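Local atomic coordinates of interferon (Danio rerio, PDB entry 3PIV), a protein that probably acts as a secreted antiviral cytokine of the type I interferon family, binding a cell-surface receptor to signal. Residues M66-R69 with E70-N73; R118-R121 with T122-K125; I140-V143 with V144-H147. All coordinates share one frame; numbering follows the deposited sequence.

Contact 1: M66-R69 with E70-N73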
ATOM      1  N   MET A  66       7.158   3.860   3.115  1.00 13.48           N
ATOM      2  CA  MET A  66       7.697   3.168   4.293  1.00 12.18           C
ATOM      3  C   MET A  66       9.217   3.102   4.272  1.00 13.22           C
ATOM      4  O   MET A  66       9.842   2.839   5.291  1.00 14.58           O
ATOM      5  CB  MET A  66       7.111   1.753   4.400  1.00  8.50           C
ATOM      6  CG  MET A  66       5.605   1.730   4.729  1.00 11.12           C
ATOM      7  SD  MET A  66       5.231   2.364   6.366  1.00 16.95           S
ATOM      8  CE  MET A  66       5.703   1.001   7.425  1.00  9.50           C
ATOM      9  N   ASP A  67       9.795   3.335   3.097  1.00 11.62           N
ATOM     10  CA  ASP A  67      11.239   3.290   2.885  1.00 11.68           C
ATOM     11  C   ASP A  67      11.827   4.603   3.377  1.00 14.38           C
ATOM     12  O   ASP A  67      12.312   5.402   2.582  1.00 16.15           O
ATOM     13  CB  ASP A  67      11.520   3.101   1.382  1.00 12.22           C
ATOM     14  CG  ASP A  67      13.012   2.872   1.061  1.00 17.20           C
ATOM     15  OD1 ASP A  67      13.795   2.546   1.977  1.00 12.43           O
ATOM     16  OD2 ASP A  67      13.397   3.011  -0.126  1.00 13.46           O
ATOM     17  N   ALA A  68      11.769   4.828   4.687  1.00 15.22           N
ATOM     18  CA  ALA A  68      12.089   6.139   5.251  1.00 16.36           C
ATOM     19  C   ALA A  68      12.831   6.047   6.585  1.00 15.76           C
ATOM     20  O   ALA A  68      12.578   6.821   7.499  1.00 14.91           O
ATOM     21  CB  ALA A  68      10.807   6.980   5.407  1.00 12.83           C
ATOM     22  N   ARG A  69      13.740   5.088   6.685  1.00 16.67           N
ATOM     23  CA  ARG A  69      14.534   4.898   7.887  1.00 20.01           C
ATOM     24  C   ARG A  69      15.128   6.216   8.396  1.00 18.86           C
ATOM     25  O   ARG A  69      15.146   6.473   9.590  1.00 17.69           O
ATOM     26  CB  ARG A  69      15.623   3.871   7.614  1.00 22.12           C
ATOM     27  CG  ARG A  69      15.886   3.653   6.109  1.00 30.65           C
ATOM     28  CD  ARG A  69      14.751   2.925   5.295  1.00 18.16           C
ATOM     29  NE  ARG A  69      15.319   1.750   4.638  1.00 24.20           N
ATOM     30  CZ  ARG A  69      15.369   0.532   5.185  1.00 30.69           C
ATOM     31  NH1 ARG A  69      14.861   0.307   6.411  1.00 23.77           N
ATOM     32  NH2 ARG A  69      15.933  -0.462   4.507  1.00 12.91           N
ATOM     33  N   GLU A  70      15.578   7.052   7.470  1.00 16.61           N
ATOM     34  CA  GLU A  70      16.151   8.349   7.797  1.00 17.66           C
ATOM     35  C   GLU A  70      15.184   9.283   8.536  1.00 21.62           C
ATOM     36  O   GLU A  70      15.621  10.280   9.115  1.00 24.00           O
ATOM     37  CB  GLU A  70      16.697   9.024   6.532  1.00 15.52           C
ATOM     38  CG  GLU A  70      15.657   9.686   5.622  1.00 17.99           C
ATOM     39  CD  GLU A  70      15.062   8.745   4.571  1.00 21.43           C
ATOM     40  OE1 GLU A  70      14.794   7.560   4.876  1.00 17.94           O
ATOM     41  OE2 GLU A  70      14.852   9.199   3.422  1.00 27.75           O
ATOM     42  N   HIS A  71      13.892   8.952   8.539  1.00 20.96           N
ATOM     43  CA  HIS A  71      12.863   9.765   9.218  1.00 24.05           C
ATOM     44  C   HIS A  71      12.120   9.025  10.314  1.00 22.01           C
ATOM     45  O   HIS A  71      11.002   9.406  10.666  1.00 22.05           O
ATOM     46  CB  HIS A  71      11.812  10.282   8.222  1.00 24.07           C
ATOM     47  CG  HIS A  71      12.375  11.186   7.175  1.00 25.01           C
ATOM     48  ND1 HIS A  71      12.291  10.912   5.828  1.00 22.64           N
ATOM     49  CD2 HIS A  71      13.048  12.356   7.280  1.00 26.16           C
ATOM     50  CE1 HIS A  71      12.879  11.877   5.146  1.00 25.74           C
ATOM     51  NE2 HIS A  71      13.348  12.765   6.003  1.00 25.89           N
ATOM     52  N   MET A  72      12.727   7.975  10.849  1.00 21.26           N
ATOM     53  CA  MET A  72      12.043   7.119  11.802  1.00 21.71           C
ATOM     54  C   MET A  72      12.691   7.051  13.184  1.00 24.80           C
ATOM     55  O   MET A  72      12.424   6.115  13.934  1.00 26.56           O
ATOM     56  CB  MET A  72      11.879   5.711  11.217  1.00 21.63           C
ATOM     57  CG  MET A  72      10.866   5.644  10.072  1.00 20.58           C
ATOM     58  SD  MET A  72      10.834   4.051   9.245  1.00 23.38           S
ATOM     59  CE  MET A  72       9.310   4.199   8.316  1.00 21.48           C
ATOM     60  N   ASN A  73      13.535   8.029  13.521  1.00 24.72           N
ATOM     61  CA  ASN A  73      14.096   8.114  14.879  1.00 29.55           C
ATOM     62  C   ASN A  73      13.034   8.064  15.940  1.00 27.79           C
ATOM     63  O   ASN A  73      13.234   7.461  16.988  1.00 29.90           O
ATOM     64  CB  ASN A  73      14.830   9.424  15.100  1.00 30.01           C
ATOM     65  CG  ASN A  73      16.246   9.378  14.637  1.00 33.83           C
ATOM     66  OD1 ASN A  73      16.762   8.326  14.235  1.00 34.15           O
ATOM     67  ND2 ASN A  73      16.899  10.530  14.681  1.00 30.92           N
TER
HETATM   68  O   HOH W   1      12.379   8.535   2.494  1.00 27.72           O
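The carbonyl of A68 takes a short hydrogen bond from the amide of H71, 2.7 Å from H71 N to A68 O, while one residue on, M72 N bonds to R69 O at 3.1 Å. These two i to i+3 bonds close a tight turn. M72 folds back over this turn: its CG lies 3.3 Å from A68 O, and its chain, extended beyond CG (chi2 172°), carries CE to 3.4 Å from M66 O and on to the methyl of A68. A flexible thioether suits this course along the backbone, and the small A68 lets it pass. The same A68 CB sits at the edge of the H71 ring, with E70 CG over the rim of one face.

The turn belongs to the loop between helix 48-66 and helix 79-101 of this helical cytokine, where D67, first to leave helical geometry, centres an inverse gamma turn.

E70 bends at chi2 (-89°), which brings its carboxylate back over A68; a water then donates to both E70 OE2 and D67 O, tying the two sides together. R69 bends back along the turn, its NE 3.2 Å from D67 OD1 in a salt bridge, while NH2 pairs with E83 of helix 79-101. W137 of helix 134-158 packs on A68 and M72 and donates its indole N-H to H71 O, while Y132 stacks on the H71 ring.

Contact 2: R118-R121 with T122-K125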
ATOM      1  N   ARG A 118      -2.626  11.093  -5.136  1.00 21.74           N
ATOM      2  CA  ARG A 118      -3.109  12.185  -4.307  1.00 24.13           C
ATOM      3  C   ARG A 118      -3.213  11.775  -2.826  1.00 25.52           C
ATOM      4  O   ARG A 118      -2.827  12.524  -1.919  1.00 24.47           O
ATOM      5  CB  ARG A 118      -4.462  12.634  -4.851  1.00 25.16           C
ATOM      6  CG  ARG A 118      -5.048  13.877  -4.236  1.00 29.93           C
ATOM      7  CD  ARG A 118      -6.389  14.202  -4.922  1.00 30.82           C
ATOM      8  NE  ARG A 118      -6.207  14.803  -6.244  1.00 31.99           N
ATOM      9  CZ  ARG A 118      -6.965  14.538  -7.304  1.00 28.15           C
ATOM     10  NH1 ARG A 118      -7.963  13.665  -7.225  1.00 22.80           N
ATOM     11  NH2 ARG A 118      -6.724  15.152  -8.452  1.00 28.10           N
ATOM     12  N   HIS A 119      -3.734  10.580  -2.573  1.00 19.41           N
ATOM     13  CA  HIS A 119      -3.821  10.106  -1.201  1.00 17.65           C
ATOM     14  C   HIS A 119      -2.437   9.917  -0.558  1.00 15.99           C
ATOM     15  O   HIS A 119      -2.198  10.337   0.571  1.00 13.55           O
ATOM     16  CB  HIS A 119      -4.642   8.817  -1.132  1.00 16.15           C
ATOM     17  CG  HIS A 119      -4.440   8.042   0.130  1.00 15.21           C
ATOM     18  ND1 HIS A 119      -4.836   8.512   1.364  1.00 19.19           N
ATOM     19  CD2 HIS A 119      -3.885   6.827   0.350  1.00 14.78           C
ATOM     20  CE1 HIS A 119      -4.545   7.615   2.290  1.00 16.48           C
ATOM     21  NE2 HIS A 119      -3.956   6.589   1.704  1.00 19.73           N
ATOM     22  N   PHE A 120      -1.511   9.297  -1.274  1.00 16.53           N
ATOM     23  CA  PHE A 120      -0.200   9.065  -0.684  1.00 17.44           C
ATOM     24  C   PHE A 120       0.581  10.353  -0.489  1.00 17.92           C
ATOM     25  O   PHE A 120       1.363  10.469   0.447  1.00 18.00           O
ATOM     26  CB  PHE A 120       0.585   8.007  -1.464  1.00 16.08           C
ATOM     27  CG  PHE A 120       0.207   6.618  -1.082  1.00 14.31           C
ATOM     28  CD1 PHE A 120       0.878   5.964  -0.053  1.00 13.62           C
ATOM     29  CD2 PHE A 120      -0.871   5.993  -1.686  1.00 12.67           C
ATOM     30  CE1 PHE A 120       0.503   4.684   0.337  1.00 14.54           C
ATOM     31  CE2 PHE A 120      -1.261   4.714  -1.302  1.00 10.60           C
ATOM     32  CZ  PHE A 120      -0.570   4.054  -0.287  1.00 13.53           C
ATOM     33  N   ARG A 121       0.349  11.315  -1.347  1.00 16.92           N
ATOM     34  CA  ARG A 121       0.867  12.656  -1.187  1.00 26.86           C
ATOM     35  C   ARG A 121       0.436  13.239   0.129  1.00 25.81           C
ATOM     36  O   ARG A 121       1.219  13.819   0.851  1.00 21.64           O
ATOM     37  CB  ARG A 121       0.327  13.576  -2.257  1.00 24.89           C
ATOM     38  CG  ARG A 121       1.236  13.916  -3.287  1.00 40.40           C
ATOM     39  CD  ARG A 121       2.552  14.486  -2.821  1.00 53.42           C
ATOM     40  NE  ARG A 121       3.608  14.096  -3.744  1.00 64.32           N
ATOM     41  CZ  ARG A 121       4.490  14.896  -4.321  1.00 63.76           C
ATOM     42  NH1 ARG A 121       4.525  16.197  -4.053  1.00 59.50           N
ATOM     43  NH2 ARG A 121       5.359  14.357  -5.169  1.00 57.88           N
ATOM     44  N   THR A 122      -0.844  13.070   0.395  1.00 22.52           N
ATOM     45  CA  THR A 122      -1.424  13.598   1.627  1.00 25.12           C
ATOM     46  C   THR A 122      -0.730  13.001   2.841  1.00 25.06           C
ATOM     47  O   THR A 122      -0.404  13.709   3.806  1.00 20.11           O
ATOM     48  CB  THR A 122      -2.933  13.296   1.711  1.00 25.14           C
ATOM     49  OG1 THR A 122      -3.621  14.039   0.701  1.00 24.72           O
ATOM     50  CG2 THR A 122      -3.478  13.663   3.070  1.00 23.79           C
ATOM     51  N   LEU A 123      -0.512  11.690   2.790  1.00 19.51           N
ATOM     52  CA  LEU A 123       0.108  10.981   3.903  1.00 17.51           C
ATOM     53  C   LEU A 123       1.515  11.517   4.140  1.00 19.33           C
ATOM     54  O   LEU A 123       1.900  11.789   5.262  1.00 21.11           O
ATOM     55  CB  LEU A 123       0.163   9.478   3.618  1.00 15.84           C
ATOM     56  CG  LEU A 123      -1.185   8.768   3.518  1.00 18.42           C
ATOM     57  CD1 LEU A 123      -1.005   7.302   3.091  1.00 15.27           C
ATOM     58  CD2 LEU A 123      -1.886   8.846   4.866  1.00 14.32           C
ATOM     59  N   LYS A 124       2.284  11.667   3.074  1.00 21.21           N
ATOM     60  CA  LYS A 124       3.630  12.210   3.211  1.00 21.56           C
ATOM     61  C   LYS A 124       3.577  13.638   3.796  1.00 28.44           C
ATOM     62  O   LYS A 124       4.366  13.995   4.679  1.00 22.66           O
ATOM     63  CB  LYS A 124       4.339  12.199   1.861  1.00 22.08           C
ATOM     64  CG  LYS A 124       5.818  12.564   1.935  1.00 36.49           C
ATOM     65  CD  LYS A 124       6.663  11.371   2.373  1.00 36.22           C
ATOM     66  CE  LYS A 124       8.089  11.789   2.704  1.00 42.18           C
ATOM     67  NZ  LYS A 124       8.680  12.644   1.624  1.00 53.61           N
ATOM     68  N   LYS A 125       2.638  14.446   3.308  1.00 19.98           N
ATOM     69  CA  LYS A 125       2.469  15.797   3.816  1.00 27.49           C
ATOM     70  C   LYS A 125       2.234  15.797   5.313  1.00 28.62           C
ATOM     71  O   LYS A 125       2.807  16.605   6.037  1.00 29.58           O
ATOM     72  CB  LYS A 125       1.306  16.504   3.120  1.00 33.23           C
ATOM     73  CG  LYS A 125       1.099  17.917   3.639  1.00 49.59           C
ATOM     74  CD  LYS A 125       0.031  18.666   2.863  1.00 57.19           C
ATOM     75  CE  LYS A 125       0.140  20.163   3.120  1.00 71.18           C
ATOM     76  NZ  LYS A 125      -1.046  20.924   2.628  1.00 77.78           N
TER
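R118 O receives two hydrogen bonds from T122, from N and from OG1, each 3.1 Å long. The two donors reach the oxygen from opposite faces of its carbonyl plane. The hydroxyl can do so because OG1 lies anti to the carbonyl carbon of its own residue (chi1 -68°), which points it back along the helix; threonine thus hides its polar atom against the backbone at a partly exposed position. The following amides continue the alpha-helical pattern, ending with K125 N to R121 O at 2.9 Å.

On the buried side, L123 lies over one face of the H119 imidazole in a CH-pi contact, with CG 4.1 Å from the ring centroid. Its CD1 reaches further, to 3.3 Å from H119 NE2, and also to 3.9 Å from F120 CD1, where the two side chains run alongside each other. H119 swings toward L123 with CG anti to its backbone N (chi1 162°). F120 packs on helix 48-66 through T58, I62 and L65, and L123 on I140 and V143 of helix 134-158.

Charged R118, R121 and K125 keep to the exposed side of this amphipathic helix. Inside, the leucine shields one face of the histidine, while H119 NE2 probably hydrogen-bonds to H147 NE2, which would require one of the two nitrogens to be unprotonated, so the pair is unlikely to carry two full charges.

Contact 3: I140-V143 with V144-H147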
ATOM      1  N   ILE A 140       0.277   6.648   9.815  1.00 18.91           N
ATOM      2  CA  ILE A 140       0.644   6.067   8.527  1.00 15.70           C
ATOM      3  C   ILE A 140       0.568   4.533   8.580  1.00 15.95           C
ATOM      4  O   ILE A 140      -0.007   3.898   7.694  1.00 14.82           O
ATOM      5  CB  ILE A 140       2.042   6.546   8.038  1.00 17.47           C
ATOM      6  CG1 ILE A 140       1.914   7.840   7.227  1.00 17.60           C
ATOM      7  CG2 ILE A 140       2.703   5.489   7.162  1.00 11.48           C
ATOM      8  CD1 ILE A 140       1.007   8.884   7.812  1.00 17.71           C
ATOM      9  N   ARG A 141       1.128   3.949   9.632  1.00 13.48           N
ATOM     10  CA  ARG A 141       1.094   2.513   9.828  1.00 15.46           C
ATOM     11  C   ARG A 141      -0.352   1.972   9.901  1.00 18.89           C
ATOM     12  O   ARG A 141      -0.693   0.964   9.263  1.00 16.49           O
ATOM     13  CB  ARG A 141       1.880   2.168  11.087  1.00 13.42           C
ATOM     14  CG  ARG A 141       1.912   0.716  11.431  1.00 17.37           C
ATOM     15  CD  ARG A 141       2.909   0.482  12.537  1.00 21.71           C
ATOM     16  NE  ARG A 141       2.864  -0.883  13.031  1.00 28.11           N
ATOM     17  CZ  ARG A 141       2.526  -1.216  14.271  1.00 23.96           C
ATOM     18  NH1 ARG A 141       2.209  -0.274  15.143  1.00 25.84           N
ATOM     19  NH2 ARG A 141       2.524  -2.489  14.636  1.00 23.93           N
ATOM     20  N   ARG A 142      -1.205   2.639  10.668  1.00 14.69           N
ATOM     21  CA  ARG A 142      -2.604   2.207  10.741  1.00 17.14           C
ATOM     22  C   ARG A 142      -3.264   2.314   9.359  1.00 19.16           C
ATOM     23  O   ARG A 142      -3.991   1.412   8.955  1.00 17.77           O
ATOM     24  CB  ARG A 142      -3.389   3.008  11.776  1.00 18.09           C
ATOM     25  CG  ARG A 142      -4.895   2.623  11.868  1.00 22.99           C
ATOM     26  CD  ARG A 142      -5.089   1.135  12.121  1.00 22.71           C
ATOM     27  NE  ARG A 142      -6.493   0.710  12.076  1.00 26.67           N
ATOM     28  CZ  ARG A 142      -7.153   0.410  10.958  1.00 27.71           C
ATOM     29  NH1 ARG A 142      -6.547   0.498   9.779  1.00 23.67           N
ATOM     30  NH2 ARG A 142      -8.428   0.030  11.013  1.00 32.21           N
ATOM     31  N   VAL A 143      -2.975   3.393   8.630  1.00 15.31           N
ATOM     32  CA  VAL A 143      -3.527   3.602   7.285  1.00 15.81           C
ATOM     33  C   VAL A 143      -3.094   2.500   6.310  1.00 15.13           C
ATOM     34  O   VAL A 143      -3.909   1.972   5.564  1.00 12.76           O
ATOM     35  CB  VAL A 143      -3.158   4.993   6.699  1.00 16.68           C
ATOM     36  CG1 VAL A 143      -3.347   5.015   5.183  1.00 15.01           C
ATOM     37  CG2 VAL A 143      -3.994   6.092   7.355  1.00 22.13           C
ATOM     38  N   VAL A 144      -1.811   2.148   6.341  1.00 13.85           N
ATOM     39  CA  VAL A 144      -1.272   1.101   5.472  1.00 12.68           C
ATOM     40  C   VAL A 144      -1.947  -0.245   5.748  1.00 13.31           C
ATOM     41  O   VAL A 144      -2.197  -1.027   4.826  1.00 12.30           O
ATOM     42  CB  VAL A 144       0.252   0.967   5.639  1.00 12.29           C
ATOM     43  CG1 VAL A 144       0.761  -0.322   5.000  1.00 14.50           C
ATOM     44  CG2 VAL A 144       0.943   2.168   5.028  1.00 11.92           C
ATOM     45  N   LYS A 145      -2.234  -0.511   7.019  1.00 13.29           N
ATOM     46  CA  LYS A 145      -3.018  -1.692   7.389  1.00 17.05           C
ATOM     47  C   LYS A 145      -4.334  -1.707   6.622  1.00 14.06           C
ATOM     48  O   LYS A 145      -4.714  -2.720   6.051  1.00 13.44           O
ATOM     49  CB  LYS A 145      -3.294  -1.736   8.891  1.00 12.47           C
ATOM     50  CG  LYS A 145      -4.111  -2.973   9.326  1.00 21.69           C
ATOM     51  CD  LYS A 145      -4.459  -2.933  10.807  1.00 22.70           C
ATOM     52  CE  LYS A 145      -5.055  -4.249  11.286  1.00 24.76           C
ATOM     53  NZ  LYS A 145      -5.271  -4.234  12.759  1.00 27.50           N
ATOM     54  N   SER A 146      -5.025  -0.570   6.598  1.00 16.71           N
ATOM     55  CA  SER A 146      -6.273  -0.488   5.845  1.00 15.97           C
ATOM     56  C   SER A 146      -6.108  -0.721   4.337  1.00 15.02           C
ATOM     57  O   SER A 146      -6.964  -1.327   3.711  1.00 14.08           O
ATOM     58  CB  SER A 146      -7.003   0.823   6.123  1.00 17.77           C
ATOM     59  OG  SER A 146      -7.749   0.707   7.325  1.00 25.86           O
ATOM     60  N   HIS A 147      -5.019  -0.238   3.746  1.00 16.03           N
ATOM     61  CA  HIS A 147      -4.791  -0.487   2.323  1.00 12.43           C
ATOM     62  C   HIS A 147      -4.622  -1.983   2.109  1.00 11.16           C
ATOM     63  O   HIS A 147      -5.171  -2.561   1.169  1.00 11.82           O
ATOM     64  CB  HIS A 147      -3.524   0.228   1.831  1.00 12.00           C
ATOM     65  CG  HIS A 147      -3.699   1.698   1.615  1.00 14.89           C
ATOM     66  ND1 HIS A 147      -4.279   2.221   0.481  1.00 12.86           N
ATOM     67  CD2 HIS A 147      -3.362   2.757   2.391  1.00 14.05           C
ATOM     68  CE1 HIS A 147      -4.305   3.538   0.571  1.00 14.16           C
ATOM     69  NE2 HIS A 147      -3.745   3.888   1.715  1.00 12.10           N
TER
HETATM   70  O   HOH W   2      -9.549  -1.255   8.077  1.00 31.70           O
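Successive turns of helix 134-158 meet here, about 8 Å from the centre of the chain, with a polar contact on one flank and a buried, core-facing one on the other. On the polar flank R142 NH1 donates to S146 OG over 2.7 Å with an N-H...O angle of 152°, the serine oxygen slightly tilted from the guanidinium plane. The bend at chi2 (55°) turns the arginine along the helix toward the serine, whose short side chain offers an acceptor close to the backbone. Water 2 sits at the guanidinium edge, 2.8 Å from S146 OG, and takes a weak bond from R142 NH2. The extended K145 lays its CD over the rim of one guanidinium face, 4.1 Å from R142 NH1; its aliphatic length packs there, and NZ stays 5.1 Å from R142 NE, so the two positive charges do not touch.

On the buried flank V143 and H147 run side by side, V143 CG1 coming within 3.6 Å of H147 CD2, because CG1 stands anti to the backbone N (chi1 162°). V144 pairs more loosely with I140, CG2 to CG2 at 4.3 Å. Branched residues keep the methyls close to the backbone and pack against I62 and L65 of helix 48-66 and L123 of helix 111-129. Buried H147 bonds through ND1 to Y40 OH and meets H119 through NE2, while R141 reaches away to E138 and the carbonyls of L21 and G26. Regular i to i+4 backbone bonds underlie this amphipathic pattern of a helix packed within the helical bundle of type I interferons.

Contacts 2 and 3 lie on consecutive helices, 111-129 and 134-158, with centres 13 Å apart, and join directly: H119 NE2 and H147 NE2 are 2.7 Å apart in a probable hydrogen bond, and L123 CD1 packs on V143 CG1 at 3.9 Å. Contact 1, in the loop after helix 48-66, has its centre about 16 Å from those of the other two. It reaches contact 3 through M66 SD, 4.1 Å from I140 CG2, whereas its nearest atoms stay about 5 Å from contact 2. Helix 134-158 therefore bridges the other two sites. A bound nickel ion lies nearest contact 2, about 6 Å from the F120 side chain.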